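Local structure of segregation and condensation protein B (Mycobacterium tuberculosis, 2Z99) at residues A49-M54 with I65-T70. The protein is a winged-helix protein that probably takes part in chromosome condensation and partition during cell division, as a subunit of the SMC-ScpA-ScpB complex. Sequence-based numbering, arbitrary orientation.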
ATOM      1  N   ALA A  49      11.834 -14.875 -14.466  1.00 37.21           N
ATOM      2  CA  ALA A  49      11.780 -14.461 -15.861  1.00 39.25           C
ATOM      3  C   ALA A  49      10.533 -13.612 -16.156  1.00 38.09           C
ATOM      4  O   ALA A  49      10.604 -12.572 -16.817  1.00 37.89           O
ATOM      5  CB  ALA A  49      11.773 -15.697 -16.748  1.00 38.45           C
ATOM      6  N   LYS A  50       9.388 -14.083 -15.680  1.00 38.30           N
ATOM      7  CA  LYS A  50       8.127 -13.392 -15.901  1.00 40.02           C
ATOM      8  C   LYS A  50       8.131 -11.955 -15.372  1.00 40.82           C
ATOM      9  O   LYS A  50       7.667 -11.019 -16.047  1.00 38.69           O
ATOM     10  CB  LYS A  50       7.006 -14.177 -15.235  1.00 41.05           C
ATOM     11  CG  LYS A  50       5.659 -13.511 -15.342  1.00 46.42           C
ATOM     12  CD  LYS A  50       4.702 -14.357 -16.148  1.00 46.95           C
ATOM     13  CE  LYS A  50       5.081 -14.389 -17.608  1.00 48.95           C
ATOM     14  NZ  LYS A  50       4.706 -13.108 -18.254  1.00 51.91           N
ATOM     15  N   LEU A  51       8.659 -11.784 -14.163  1.00 40.88           N
ATOM     16  CA  LEU A  51       8.713 -10.474 -13.538  1.00 40.34           C
ATOM     17  C   LEU A  51       9.558  -9.533 -14.378  1.00 41.57           C
ATOM     18  O   LEU A  51       9.225  -8.352 -14.524  1.00 41.78           O
ATOM     19  CB  LEU A  51       9.274 -10.603 -12.123  1.00 39.36           C
ATOM     20  CG  LEU A  51       8.348 -11.300 -11.116  1.00 40.49           C
ATOM     21  CD1 LEU A  51       9.137 -11.779  -9.919  1.00 38.78           C
ATOM     22  CD2 LEU A  51       7.245 -10.335 -10.677  1.00 43.56           C
ATOM     23  N   GLN A  52      10.636 -10.051 -14.955  1.00 41.77           N
ATOM     24  CA  GLN A  52      11.499  -9.210 -15.772  1.00 42.94           C
ATOM     25  C   GLN A  52      10.850  -8.913 -17.118  1.00 42.14           C
ATOM     26  O   GLN A  52      11.154  -7.908 -17.762  1.00 40.92           O
ATOM     27  CB  GLN A  52      12.862  -9.869 -15.968  1.00 45.68           C
ATOM     28  CG  GLN A  52      13.993  -9.148 -15.235  1.00 53.46           C
ATOM     29  CD  GLN A  52      14.180  -7.706 -15.702  1.00 56.19           C
ATOM     30  OE1 GLN A  52      14.494  -7.451 -16.869  1.00 58.41           O
ATOM     31  NE2 GLN A  52      13.981  -6.756 -14.788  1.00 55.84           N
ATOM     32  N   LEU A  53       9.948  -9.787 -17.546  1.00 42.04           N
ATOM     33  CA  LEU A  53       9.254  -9.558 -18.806  1.00 41.40           C
ATOM     34  C   LEU A  53       8.128  -8.541 -18.551  1.00 40.37           C
ATOM     35  O   LEU A  53       7.889  -7.638 -19.366  1.00 41.22           O
ATOM     36  CB  LEU A  53       8.689 -10.869 -19.357  1.00 41.46           C
ATOM     37  CG  LEU A  53       7.825 -10.692 -20.613  1.00 42.31           C
ATOM     38  CD1 LEU A  53       8.615  -9.951 -21.672  1.00 40.46           C
ATOM     39  CD2 LEU A  53       7.363 -12.049 -21.124  1.00 41.77           C
ATOM     40  N   MET A  54       7.444  -8.686 -17.418  1.00 37.95           N
ATOM     41  CA  MET A  54       6.389  -7.743 -17.047  1.00 37.01           C
ATOM     42  C   MET A  54       7.027  -6.375 -16.808  1.00 36.48           C
ATOM     43  O   MET A  54       6.446  -5.349 -17.138  1.00 36.85           O
ATOM     44  CB  MET A  54       5.680  -8.206 -15.776  1.00 37.60           C
ATOM     45  CG  MET A  54       4.946  -9.512 -15.941  1.00 35.78           C
ATOM     46  SD  MET A  54       4.322 -10.149 -14.395  1.00 37.63           S
ATOM     47  CE  MET A  54       3.281  -8.708 -13.871  1.00 33.41           C
ATOM     48  N   ILE A  65       3.468   2.864 -13.638  1.00 39.17           N
ATOM     49  CA  ILE A  65       3.980   1.845 -12.736  1.00 40.50           C
ATOM     50  C   ILE A  65       5.289   1.256 -13.261  1.00 42.58           C
ATOM     51  O   ILE A  65       5.398   0.890 -14.441  1.00 43.49           O
ATOM     52  CB  ILE A  65       2.954   0.704 -12.566  1.00 38.27           C
ATOM     53  CG1 ILE A  65       1.645   1.262 -12.008  1.00 36.09           C
ATOM     54  CG2 ILE A  65       3.519  -0.374 -11.652  1.00 37.57           C
ATOM     55  CD1 ILE A  65       0.523   0.244 -11.928  1.00 37.74           C
ATOM     56  N   ASP A  66       6.283   1.176 -12.380  1.00 43.07           N
ATOM     57  CA  ASP A  66       7.587   0.633 -12.735  1.00 43.00           C
ATOM     58  C   ASP A  66       7.952  -0.491 -11.777  1.00 44.21           C
ATOM     59  O   ASP A  66       8.206  -0.251 -10.593  1.00 42.53           O
ATOM     60  CB  ASP A  66       8.663   1.711 -12.666  1.00 45.38           C
ATOM     61  CG  ASP A  66      10.011   1.205 -13.124  1.00 45.71           C
ATOM     62  OD1 ASP A  66      10.098   0.015 -13.472  1.00 47.39           O
ATOM     63  OD2 ASP A  66      10.984   1.985 -13.148  1.00 47.31           O
ATOM     64  N   LEU A  67       7.968  -1.716 -12.303  1.00 44.21           N
ATOM     65  CA  LEU A  67       8.297  -2.899 -11.524  1.00 44.44           C
ATOM     66  C   LEU A  67       9.813  -2.985 -11.454  1.00 45.86           C
ATOM     67  O   LEU A  67      10.475  -3.196 -12.466  1.00 46.59           O
ATOM     68  CB  LEU A  67       7.712  -4.142 -12.199  1.00 42.26           C
ATOM     69  CG  LEU A  67       7.860  -5.513 -11.534  1.00 41.62           C
ATOM     70  CD1 LEU A  67       7.239  -5.539 -10.135  1.00 38.91           C
ATOM     71  CD2 LEU A  67       7.188  -6.540 -12.422  1.00 41.39           C
ATOM     72  N   ARG A  68      10.364  -2.790 -10.259  1.00 46.87           N
ATOM     73  CA  ARG A  68      11.804  -2.837 -10.083  1.00 48.91           C
ATOM     74  C   ARG A  68      12.236  -3.910  -9.100  1.00 49.65           C
ATOM     75  O   ARG A  68      11.490  -4.278  -8.191  1.00 48.39           O
ATOM     76  CB  ARG A  68      12.335  -1.479  -9.627  1.00 50.55           C
ATOM     77  CG  ARG A  68      12.653  -0.528 -10.760  1.00 54.01           C
ATOM     78  CD  ARG A  68      13.666   0.521 -10.330  1.00 58.52           C
ATOM     79  NE  ARG A  68      13.148   1.406  -9.293  1.00 62.83           N
ATOM     80  CZ  ARG A  68      12.115   2.228  -9.463  1.00 66.03           C
ATOM     81  NH1 ARG A  68      11.493   2.265 -10.636  1.00 67.01           N
ATOM     82  NH2 ARG A  68      11.704   3.016  -8.469  1.00 65.41           N
ATOM     83  N   HIS A  69      13.448  -4.416  -9.299  1.00 50.89           N
ATOM     84  CA  HIS A  69      13.995  -5.453  -8.429  1.00 53.37           C
ATOM     85  C   HIS A  69      15.078  -4.871  -7.542  1.00 54.04           C
ATOM     86  O   HIS A  69      15.974  -4.166  -8.020  1.00 52.30           O
ATOM     87  CB  HIS A  69      14.588  -6.599  -9.250  1.00 52.96           C
ATOM     88  CG  HIS A  69      15.145  -7.708  -8.416  1.00 53.70           C
ATOM     89  ND1 HIS A  69      16.466  -8.093  -8.478  1.00 55.30           N
ATOM     90  CD2 HIS A  69      14.556  -8.526  -7.511  1.00 54.11           C
ATOM     91  CE1 HIS A  69      16.665  -9.102  -7.648  1.00 54.68           C
ATOM     92  NE2 HIS A  69      15.522  -9.384  -7.050  1.00 53.79           N
ATOM     93  N   THR A  70      14.984  -5.177  -6.253  1.00 55.83           N
ATOM     94  CA  THR A  70      15.941  -4.692  -5.266  1.00 59.46           C
ATOM     95  C   THR A  70      16.408  -5.879  -4.416  1.00 60.18           C
ATOM     96  O   THR A  70      15.802  -6.953  -4.463  1.00 59.70           O
ATOM     97  CB  THR A  70      15.286  -3.631  -4.355  1.00 60.34           C
ATOM     98  OG1 THR A  70      16.294  -2.975  -3.580  1.00 64.77           O
ATOM     99  CG2 THR A  70      14.280  -4.285  -3.416  1.00 60.87           C
TER
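Leu67 reaches helix residues 49-54 because its CG stands anti to the backbone N (chi1 -177°) and a chi2 of 59° turns CD2 anti to CA, making it the farthest-reaching methyl and setting it against Leu51 and Met54. Both of these helix residues take the other course, with CG anti to the carbonyl carbon, and they receive the leucine quite differently. From Leu51 the backbone makes the nearest approach, its O lying 3.4 Å from Leu67 CD2, while the two side chains cross at about a right angle and meet through their CD2 methyls at 4.2 Å. Met54 offers the root of its side chain: CB is 4.0 Å from Leu67 CD2, and the thioether lies farther off. A single methyl group thus touches one turn of the helix at three points, and no hydrogen bond or salt bridge joins the two segments. The contact is small, about 139 Å² in all, but its three residues are buried. Along the strand, Arg68 directs its CB away from the helix, and its NH1 meets OD2 of Asp66 in a salt bridge at 2.6 Å whose hydrogen bond is bent and weak. Through Leu67, helix 44-60 packs against one face of the two-stranded antiparallel hairpin, consistent with the helix and wing of a winged-helix domain. Leu67 also touches Ala55 and Leu58 farther along the same helix and Leu24 of helix 13-26, whereas Leu51 rests on Trp74 of the partner strand 73-78.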